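Local coordinates for protein beta-N-acetylglucosaminidase (Thermotoga maritima, PDB 3WO8) that probably hydrolyses terminal non-reducing N-acetyl-D-hexosamine residues of N-acetyl-beta-D-hexosaminides, as a family 3 glycoside hydrolase built on a TIM barrel, at residues 157-162 against 210-215; 347-352 against 453-458; 416-421 against 443-448. All coordinates share one frame; numbering follows the deposited sequence.

Contact 1 lies in the TIM-barrel part of the chain, where the end of helix 147-164 meets the turn that leads from helix 203-211 into strand 216-219. Contacts 2 and 3 follow much later, in the C-terminal alpha/beta part, on the opposite side of the chain's centre; the centre of contact 1 is about 50 Å from that of contact 2 and about 56 Å from that of contact 3, with no direct touch. Contact 2 pairs the edge strand of a mixed sheet, and contact 3 joins loops that follow two of its strands, 411-415 and 435-439. Their centres are about 15 Å apart, and Val446 packs on Leu347 and Val456.

Contact 1 of 3, residues 157-162 against 210-215; sequences ACEGYL and EREKKV
Cys158 turns its small thiol side chain toward Val215, and Cys158 SG lies 4.0 Å from the Val215 methyl CG2. This is a buried, purely apolar touch; Pro168 of strand 167-173 and Val208 of helix 203-211 also reach both residues, so short, compact side chains suit the place. One residue on, the Glu159 side chain starts off to the side, and its extended chain brings the carboxylate to Arg211. Glu159 OE2 accepts from Arg211 NH1 at 2.8 Å, but the N-H...O angle of 116° makes this a weak hydrogen bond within the salt bridge. The carboxylate and guanidinium planes stand 48° apart, so the two groups do not pair flat. Glu159 OE1 has a second cation, Arg156 of the same helix. That matters because Glu212 OE1 comes within 3.1 Å of Glu159 OE2, acceptor against acceptor; the arginines probably offset the repulsion, or one of the acids may be protonated. Glu212 gets there by bending at chi2 (-88°) and crosses Glu159 at about a right angle. A full helical turn after Cys158, Leu162 spreads its two methyls: Leu162 CD2 packs on Lys214 CB at 3.8 Å, and CD1 approaches the Glu212 carboxylate. Lys214 offers only the base of its chain, its ammonium end turning off to a cation-pi contact with Phe326. The type I turn sets Glu212, Lys214 and Val215 against helix 147-164, which precedes strand 167-173; that strand and 216-219, which follows the turn, are neighbours in the parallel barrel sheet, as in a TIM barrel.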
loop_
_atom_site.group_PDB
_atom_site.type_symbol
_atom_site.label_atom_id
_atom_site.label_comp_id
_atom_site.label_asym_id
_atom_site.label_seq_id
_atom_site.Cartn_x
_atom_site.Cartn_y
_atom_site.Cartn_z
ATOM N N ALA B 157 1.911 14.957 -15.854
ATOM C CA ALA B 157 1.155 14.020 -15.052
ATOM C C ALA B 157 0.417 13.031 -15.909
ATOM O O ALA B 157 0.396 11.817 -15.640
ATOM C CB ALA B 157 0.163 14.771 -14.196
ATOM N N CYS B 158 -0.214 13.549 -16.954
ATOM C CA CYS B 158 -0.948 12.662 -17.826
ATOM C C CYS B 158 0.033 11.681 -18.479
ATOM O O CYS B 158 -0.236 10.471 -18.540
ATOM C CB CYS B 158 -1.751 13.457 -18.840
ATOM S SG CYS B 158 -3.182 14.343 -18.159
ATOM N N GLU B 159 1.179 12.196 -18.921
ATOM C CA GLU B 159 2.232 11.354 -19.508
ATOM C C GLU B 159 2.644 10.260 -18.534
ATOM O O GLU B 159 2.688 9.075 -18.904
ATOM C CB GLU B 159 3.472 12.186 -19.863
ATOM C CG GLU B 159 3.310 13.099 -21.084
ATOM C CD GLU B 159 4.328 14.243 -21.149
ATOM O OE1 GLU B 159 5.353 14.196 -20.421
ATOM O OE2 GLU B 159 4.089 15.199 -21.927
ATOM N N GLY B 160 2.931 10.674 -17.290
ATOM C CA GLY B 160 3.294 9.739 -16.212
ATOM C C GLY B 160 2.295 8.600 -16.054
ATOM O O GLY B 160 2.648 7.414 -16.116
ATOM N N TYR B 161 1.027 8.955 -15.897
ATOM C CA TYR B 161 0.010 7.953 -15.673
ATOM C C TYR B 161 -0.105 7.020 -16.875
ATOM O O TYR B 161 -0.371 5.832 -16.734
ATOM C CB TYR B 161 -1.349 8.605 -15.410
ATOM C CG TYR B 161 -1.559 9.234 -14.042
ATOM C CD1 TYR B 161 -1.648 8.454 -12.892
ATOM C CD2 TYR B 161 -1.710 10.620 -13.899
ATOM C CE1 TYR B 161 -1.850 9.041 -11.636
ATOM C CE2 TYR B 161 -1.899 11.214 -12.639
ATOM C CZ TYR B 161 -1.971 10.418 -11.511
ATOM O OH TYR B 161 -2.196 10.980 -10.271
ATOM N N LEU B 162 0.038 7.547 -18.074
ATOM C CA LEU B 162 -0.083 6.657 -19.242
ATOM C C LEU B 162 1.124 5.742 -19.334
ATOM O O LEU B 162 0.978 4.567 -19.677
ATOM C CB LEU B 162 -0.219 7.427 -20.545
ATOM C CG LEU B 162 -1.503 8.233 -20.648
ATOM C CD1 LEU B 162 -1.228 9.622 -21.224
ATOM C CD2 LEU B 162 -2.530 7.452 -21.475
ATOM N N GLU B 210 -4.139 18.612 -26.692
ATOM C CA GLU B 210 -3.535 18.540 -28.023
ATOM C C GLU B 210 -2.161 17.840 -28.045
ATOM O O GLU B 210 -1.600 17.595 -29.112
ATOM C CB GLU B 210 -3.497 19.933 -28.666
ATOM C CG GLU B 210 -2.508 20.930 -28.063
ATOM C CD GLU B 210 -3.028 22.372 -28.092
ATOM O OE1 GLU B 210 -4.198 22.616 -28.510
ATOM O OE2 GLU B 210 -2.258 23.268 -27.667
ATOM N N ARG B 211 -1.650 17.495 -26.868
ATOM C CA ARG B 211 -0.471 16.658 -26.757
ATOM C C ARG B 211 -0.809 15.171 -26.532
ATOM O O ARG B 211 -0.041 14.303 -26.952
ATOM C CB ARG B 211 0.440 17.182 -25.644
ATOM C CG ARG B 211 1.141 18.488 -26.003
ATOM C CD ARG B 211 1.887 19.120 -24.824
ATOM N NE ARG B 211 2.928 18.251 -24.256
ATOM C CZ ARG B 211 3.790 18.611 -23.295
ATOM N NH1 ARG B 211 4.695 17.734 -22.850
ATOM N NH2 ARG B 211 3.759 19.835 -22.767
ATOM N N GLU B 212 -1.936 14.865 -25.890
ATOM C CA GLU B 212 -2.204 13.489 -25.442
ATOM C C GLU B 212 -3.619 13.100 -25.799
ATOM O O GLU B 212 -4.560 13.327 -25.046
ATOM C CB GLU B 212 -2.046 13.348 -23.921
ATOM C CG GLU B 212 -1.076 14.298 -23.241
ATOM C CD GLU B 212 0.325 13.765 -23.218
ATOM O OE1 GLU B 212 1.222 14.570 -22.875
ATOM O OE2 GLU B 212 0.517 12.560 -23.541
ATOM N N LYS B 213 -3.791 12.512 -26.959
ATOM C CA LYS B 213 -5.126 12.072 -27.370
ATOM C C LYS B 213 -5.698 10.979 -26.445
ATOM O O LYS B 213 -6.932 10.853 -26.357
ATOM C CB LYS B 213 -5.121 11.607 -28.844
ATOM C CG LYS B 213 -5.149 12.753 -29.860
ATOM C CD LYS B 213 -4.827 12.289 -31.289
ATOM C CE LYS B 213 -5.209 13.326 -32.344
ATOM N NZ LYS B 213 -4.985 14.729 -31.885
ATOM N N LYS B 214 -4.818 10.228 -25.751
ATOM C CA LYS B 214 -5.230 9.032 -24.972
ATOM C C LYS B 214 -5.832 9.330 -23.576
ATOM O O LYS B 214 -6.349 8.448 -22.899
ATOM C CB LYS B 214 -4.084 8.023 -24.893
ATOM C CG LYS B 214 -3.845 7.323 -26.222
ATOM C CD LYS B 214 -2.806 6.210 -26.173
ATOM C CE LYS B 214 -3.415 4.891 -25.727
ATOM N NZ LYS B 214 -2.528 3.716 -25.982
ATOM N N VAL B 215 -5.797 10.593 -23.194
ATOM C CA VAL B 215 -6.542 11.143 -22.059
ATOM C C VAL B 215 -8.102 11.088 -22.097
ATOM O O VAL B 215 -8.725 11.050 -23.169
ATOM C CB VAL B 215 -6.117 12.621 -21.947
ATOM C CG1 VAL B 215 -7.033 13.422 -21.056
ATOM C CG2 VAL B 215 -4.665 12.714 -21.478
#

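Contact 2 of 3, residues 347-352 against 453-458; sequences LGFEKI and KIVVTR
Leu347 and Ile454 form an antiparallel hydrogen-bonded pair, and the tight part of the contact is built around them. Leu347 N gives its hydrogen to Ile454 O and Ile454 N returns a bond to Leu347 O, both at 2.8 Å, so the two backbones grip each other reciprocally. Lys453 CA adds a weak CA-H...O contact to Leu347 O. On the sheet face that carries both side chains, Leu347 CB meets Ile454 CB at 3.8 Å, while Leu347 CD2 reaches across to Val456 CG2; branched aliphatics fill such a surface well, and Val446 adds to it.

Beyond the pair, Phe349 turns back toward the strand. With CG placed between the backbone N and the carbonyl carbon (chi1 62°), its ring presents its edge to Ile454 N and, through Phe349 CZ, to Val455 CG2 at 3.8 Å. Lys453 CB lies obliquely against Phe349 CD1 at 3.3 Å, and Ile352 CD1 covers part of one ring face. Replacing Phe349 by an alanine is likely to open a gap beside Val455 and leave the Lys453 aliphatic chain and Ile352 without the ring they pack on.

The other side is looser. Gly348 is exposed and takes a backbone shape (phi 106°) in which a CB would press on the carbonyl O of Leu347, and Lys453 leads its ammonium end away from the loop. Together these segments attach the short strand 345-347 to the C-terminal alpha/beta fold: it is the outermost, antiparallel strand beside 453-456 in a mixed beta sheet whose other strands run parallel.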
loop_
_atom_site.group_PDB
_atom_site.type_symbol
_atom_site.label_atom_id
_atom_site.label_comp_id
_atom_site.label_asym_id
_atom_site.label_seq_id
_atom_site.Cartn_x
_atom_site.Cartn_y
_atom_site.Cartn_z
ATOM N N LEU B 347 -14.217 -30.546 3.587
ATOM C CA LEU B 347 -14.119 -31.943 4.008
ATOM C C LEU B 347 -15.318 -32.360 4.884
ATOM O O LEU B 347 -15.417 -31.979 6.069
ATOM C CB LEU B 347 -12.849 -32.166 4.867
ATOM C CG LEU B 347 -11.507 -32.576 4.256
ATOM C CD1 LEU B 347 -11.302 -31.930 2.889
ATOM C CD2 LEU B 347 -10.375 -32.273 5.244
ATOM N N GLY B 348 -16.188 -33.199 4.329
ATOM C CA GLY B 348 -17.283 -33.797 5.105
ATOM C C GLY B 348 -18.641 -33.196 4.792
ATOM O O GLY B 348 -19.619 -33.556 5.417
ATOM N N PHE B 349 -18.705 -32.294 3.823
ATOM C CA PHE B 349 -19.957 -31.695 3.410
ATOM C C PHE B 349 -19.652 -30.967 2.130
ATOM O O PHE B 349 -18.493 -30.778 1.801
ATOM C CB PHE B 349 -20.446 -30.673 4.449
ATOM C CG PHE B 349 -19.492 -29.523 4.645
ATOM C CD1 PHE B 349 -18.396 -29.652 5.511
ATOM C CD2 PHE B 349 -19.642 -28.345 3.903
ATOM C CE1 PHE B 349 -17.498 -28.611 5.657
ATOM C CE2 PHE B 349 -18.747 -27.305 4.044
ATOM C CZ PHE B 349 -17.677 -27.434 4.924
ATOM N N GLU B 350 -20.675 -30.531 1.423
ATOM C CA GLU B 350 -20.469 -29.772 0.188
ATOM C C GLU B 350 -21.054 -28.370 0.307
ATOM O O GLU B 350 -20.559 -27.438 -0.319
ATOM C CB GLU B 350 -21.087 -30.516 -1.004
ATOM C CG GLU B 350 -20.281 -31.735 -1.477
ATOM C CD GLU B 350 -21.154 -32.837 -2.077
ATOM O OE1 GLU B 350 -20.792 -34.030 -1.963
ATOM O OE2 GLU B 350 -22.210 -32.517 -2.670
ATOM N N LYS B 351 -22.113 -28.238 1.105
ATOM C CA LYS B 351 -22.789 -26.960 1.342
ATOM C C LYS B 351 -23.501 -27.018 2.687
ATOM O O LYS B 351 -23.702 -28.110 3.232
ATOM C CB LYS B 351 -23.752 -26.617 0.189
ATOM C CG LYS B 351 -23.121 -25.703 -0.872
ATOM C CD LYS B 351 -23.376 -26.132 -2.314
ATOM C CE LYS B 351 -22.591 -25.262 -3.294
ATOM N NZ LYS B 351 -23.177 -25.259 -4.665
ATOM N N ILE B 352 -23.797 -25.841 3.249
ATOM C CA ILE B 352 -24.502 -25.729 4.547
ATOM C C ILE B 352 -25.635 -24.729 4.398
ATOM O O ILE B 352 -25.497 -23.724 3.690
ATOM C CB ILE B 352 -23.580 -25.301 5.717
ATOM C CG1 ILE B 352 -22.437 -26.305 5.916
ATOM C CG2 ILE B 352 -24.363 -25.237 7.023
ATOM C CD1 ILE B 352 -21.182 -25.699 6.488
ATOM N N LYS B 453 -17.154 -31.877 9.810
ATOM C CA LYS B 453 -17.171 -30.848 8.768
ATOM C C LYS B 453 -15.944 -29.935 8.947
ATOM O O LYS B 453 -15.722 -29.386 10.035
ATOM C CB LYS B 453 -18.471 -30.040 8.836
ATOM C CG LYS B 453 -19.751 -30.856 8.685
ATOM C CD LYS B 453 -20.930 -29.952 8.286
ATOM C CE LYS B 453 -22.279 -30.666 8.303
ATOM N NZ LYS B 453 -22.410 -31.480 9.545
ATOM N N ILE B 454 -15.125 -29.820 7.899
ATOM C CA ILE B 454 -13.858 -29.123 7.982
ATOM C C ILE B 454 -13.611 -28.239 6.784
ATOM O O ILE B 454 -13.806 -28.657 5.642
ATOM C CB ILE B 454 -12.702 -30.091 8.051
ATOM C CG1 ILE B 454 -12.897 -31.066 9.208
ATOM C CG2 ILE B 454 -11.394 -29.316 8.212
ATOM C CD1 ILE B 454 -11.911 -32.217 9.180
ATOM N N VAL B 455 -13.195 -26.999 7.053
ATOM C CA VAL B 455 -12.683 -26.122 6.006
ATOM C C VAL B 455 -11.194 -25.938 6.284
ATOM O O VAL B 455 -10.782 -25.479 7.380
ATOM C CB VAL B 455 -13.409 -24.785 5.936
ATOM C CG1 VAL B 455 -12.847 -23.950 4.803
ATOM C CG2 VAL B 455 -14.873 -24.999 5.686
ATOM N N VAL B 456 -10.413 -26.378 5.296
ATOM C CA VAL B 456 -8.954 -26.286 5.297
ATOM C C VAL B 456 -8.583 -25.145 4.386
ATOM O O VAL B 456 -8.589 -25.291 3.175
ATOM C CB VAL B 456 -8.284 -27.598 4.807
ATOM C CG1 VAL B 456 -6.784 -27.438 4.815
ATOM C CG2 VAL B 456 -8.669 -28.792 5.707
ATOM N N THR B 457 -8.342 -23.983 4.975
ATOM C CA THR B 457 -7.756 -22.848 4.239
ATOM C C THR B 457 -6.278 -23.102 4.355
ATOM O O THR B 457 -5.824 -23.951 5.178
ATOM C CB THR B 457 -8.067 -21.502 4.917
ATOM O OG1 THR B 457 -7.705 -21.564 6.303
ATOM C CG2 THR B 457 -9.543 -21.176 4.803
ATOM N N ARG B 458 -5.460 -22.385 3.635
ATOM C CA ARG B 458 -4.052 -22.513 4.095
ATOM C C ARG B 458 -3.481 -21.168 4.486
ATOM O O ARG B 458 -2.375 -20.829 4.129
ATOM C CB ARG B 458 -3.222 -23.266 3.062
ATOM C CG ARG B 458 -3.379 -24.769 3.176
ATOM C CD ARG B 458 -3.160 -25.452 1.833
ATOM N NE ARG B 458 -3.141 -26.895 2.044
ATOM C CZ ARG B 458 -4.110 -27.747 1.715
ATOM N NH1 ARG B 458 -5.213 -27.352 1.087
ATOM N NH2 ARG B 458 -3.957 -29.022 2.023
#

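Contact 3 of 3, residues 416-421 against 443-448; sequences ADIPNE and PFDVRY
Asp417 and Asp445 bring the backbones closest, with CA atoms 7.3 Å apart, where an irregular loop passes a 3-10 turn at some distance rather than pairing with it. Ile418 does most of the touching. Its CG1, set between the backbone N and the carbonyl carbon (chi1 44°), points its branch at the other segment, and Ile418 CG1 is 3.5 Å from Asp445 OD1. The modelled approach of Ile418 CD1 to the Tyr448 ring is too short to be trusted, so only the general packing of aliphatic branch against ring is secure. Isoleucine suits the spot through its CG1-CD1 arm, an apolar extension lying between the carboxylate and the ring.

Strands 411-415 and 435-439 lie parallel and adjacent, joined by helix 421-429 in a beta-alpha-beta crossover. The segments flank it: 416-421 is its connection from strand 411-415 to helix 421-429, and 443-448 follows strand 435-439.

Asp445 is buried, and its OD1 lies in the plane of the Tyr448 ring at the edge, while OD2 faces the loop, 3.9 Å from Asp417 CA. The Asp417 carboxylate turns away, which holds Asp417 OD2 at 6.6 Å from Asp445 OD2 and probably eases the repulsion between the acids. Within the 3-10 turn, Tyr448 N bonds back to Asp445 O at 2.9 Å.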
loop_
_atom_site.group_PDB
_atom_site.type_symbol
_atom_site.label_atom_id
_atom_site.label_comp_id
_atom_site.label_asym_id
_atom_site.label_seq_id
_atom_site.Cartn_x
_atom_site.Cartn_y
_atom_site.Cartn_z
ATOM N N ALA B 416 -6.421 -22.312 15.121
ATOM C CA ALA B 416 -5.063 -21.944 14.790
ATOM C C ALA B 416 -4.208 -23.186 14.910
ATOM O O ALA B 416 -3.523 -23.594 13.976
ATOM C CB ALA B 416 -4.568 -20.862 15.752
ATOM N N ASP B 417 -4.249 -23.783 16.085
ATOM C CA ASP B 417 -3.565 -25.017 16.331
ATOM C C ASP B 417 -4.152 -25.708 17.554
ATOM O O ASP B 417 -5.064 -25.198 18.208
ATOM C CB ASP B 417 -2.054 -24.773 16.474
ATOM C CG ASP B 417 -1.678 -24.038 17.742
ATOM O OD1 ASP B 417 -2.090 -22.880 17.893
ATOM O OD2 ASP B 417 -0.934 -24.610 18.560
ATOM N N ILE B 418 -3.627 -26.881 17.858
ATOM C CA ILE B 418 -4.148 -27.693 18.945
ATOM C C ILE B 418 -2.948 -28.150 19.796
ATOM O O ILE B 418 -2.393 -29.211 19.585
ATOM C CB ILE B 418 -5.010 -28.846 18.386
ATOM C CG1 ILE B 418 -4.351 -29.537 17.186
ATOM C CG2 ILE B 418 -6.308 -28.305 17.810
ATOM C CD1 ILE B 418 -3.025 -30.247 17.417
ATOM N N PRO B 419 -2.514 -27.325 20.751
ATOM C CA PRO B 419 -1.274 -27.670 21.457
ATOM C C PRO B 419 -1.401 -28.798 22.489
ATOM O O PRO B 419 -0.447 -29.533 22.696
ATOM C CB PRO B 419 -0.883 -26.361 22.148
ATOM C CG PRO B 419 -2.160 -25.610 22.308
ATOM C CD PRO B 419 -3.142 -26.102 21.275
ATOM N N ASN B 420 -2.549 -28.918 23.147
ATOM C CA ASN B 420 -2.735 -29.958 24.169
ATOM C C ASN B 420 -3.959 -30.813 23.930
ATOM O O ASN B 420 -4.712 -30.598 22.981
ATOM C CB ASN B 420 -2.765 -29.423 25.619
ATOM C CG ASN B 420 -2.616 -27.917 25.721
ATOM O OD1 ASN B 420 -1.638 -27.342 25.232
ATOM N ND2 ASN B 420 -3.546 -27.278 26.419
ATOM N N GLU B 421 -4.110 -31.806 24.805
ATOM C CA GLU B 421 -5.191 -32.777 24.743
ATOM C C GLU B 421 -6.442 -32.198 25.390
ATOM O O GLU B 421 -7.548 -32.400 24.891
ATOM C CB GLU B 421 -4.770 -34.086 25.433
ATOM C CG GLU B 421 -5.858 -35.168 25.582
ATOM C CD GLU B 421 -6.321 -35.775 24.258
ATOM O OE1 GLU B 421 -5.496 -36.386 23.557
ATOM O OE2 GLU B 421 -7.520 -35.666 23.913
ATOM N N PRO B 443 -2.447 -28.031 7.886
ATOM C CA PRO B 443 -3.480 -28.980 7.457
ATOM C C PRO B 443 -3.350 -30.409 8.037
ATOM O O PRO B 443 -4.254 -31.229 7.879
ATOM C CB PRO B 443 -3.356 -28.970 5.906
ATOM C CG PRO B 443 -2.247 -28.012 5.585
ATOM C CD PRO B 443 -1.457 -27.791 6.830
ATOM N N PHE B 444 -2.230 -30.691 8.683
ATOM C CA PHE B 444 -2.081 -31.927 9.414
ATOM C C PHE B 444 -3.205 -32.031 10.429
ATOM O O PHE B 444 -3.754 -33.108 10.626
ATOM C CB PHE B 444 -0.722 -31.976 10.120
ATOM C CG PHE B 444 -0.663 -32.908 11.316
ATOM C CD1 PHE B 444 -0.398 -34.269 11.146
ATOM C CD2 PHE B 444 -0.820 -32.412 12.628
ATOM C CE1 PHE B 444 -0.302 -35.110 12.245
ATOM C CE2 PHE B 444 -0.738 -33.260 13.731
ATOM C CZ PHE B 444 -0.479 -34.606 13.538
ATOM N N ASP B 445 -3.534 -30.901 11.061
ATOM C CA ASP B 445 -4.545 -30.847 12.116
ATOM C C ASP B 445 -5.850 -31.587 11.727
ATOM O O ASP B 445 -6.464 -32.261 12.557
ATOM C CB ASP B 445 -4.835 -29.390 12.481
ATOM C CG ASP B 445 -3.714 -28.736 13.311
ATOM O OD1 ASP B 445 -2.946 -29.460 13.984
ATOM O OD2 ASP B 445 -3.623 -27.481 13.308
ATOM N N VAL B 446 -6.237 -31.504 10.457
ATOM C CA VAL B 446 -7.389 -32.242 9.949
ATOM C C VAL B 446 -7.571 -33.619 10.562
ATOM O O VAL B 446 -8.683 -34.044 10.799
ATOM C CB VAL B 446 -7.279 -32.449 8.438
ATOM C CG1 VAL B 446 -8.174 -33.577 7.962
ATOM C CG2 VAL B 446 -7.675 -31.191 7.713
ATOM N N ARG B 447 -6.489 -34.348 10.778
ATOM C CA ARG B 447 -6.613 -35.738 11.233
ATOM C C ARG B 447 -7.532 -35.858 12.457
ATOM O O ARG B 447 -8.393 -36.747 12.511
ATOM C CB ARG B 447 -5.235 -36.350 11.517
ATOM C CG ARG B 447 -4.607 -35.911 12.829
ATOM C CD ARG B 447 -3.123 -35.705 12.688
ATOM N NE ARG B 447 -2.371 -36.956 12.549
ATOM C CZ ARG B 447 -1.762 -37.601 13.543
ATOM N NH1 ARG B 447 -1.806 -37.140 14.794
ATOM N NH2 ARG B 447 -1.091 -38.718 13.280
ATOM N N TYR B 448 -7.377 -34.924 13.396
ATOM C CA TYR B 448 -8.123 -34.920 14.645
ATOM C C TYR B 448 -9.644 -34.883 14.437
ATOM O O TYR B 448 -10.408 -35.505 15.175
ATOM C CB TYR B 448 -7.749 -33.694 15.433
ATOM C CG TYR B 448 -6.323 -33.648 15.892
ATOM C CD1 TYR B 448 -5.876 -34.483 16.909
ATOM C CD2 TYR B 448 -5.433 -32.730 15.362
ATOM C CE1 TYR B 448 -4.569 -34.414 17.379
ATOM C CE2 TYR B 448 -4.126 -32.657 15.815
ATOM C CZ TYR B 448 -3.687 -33.496 16.832
ATOM O OH TYR B 448 -2.380 -33.418 17.299
#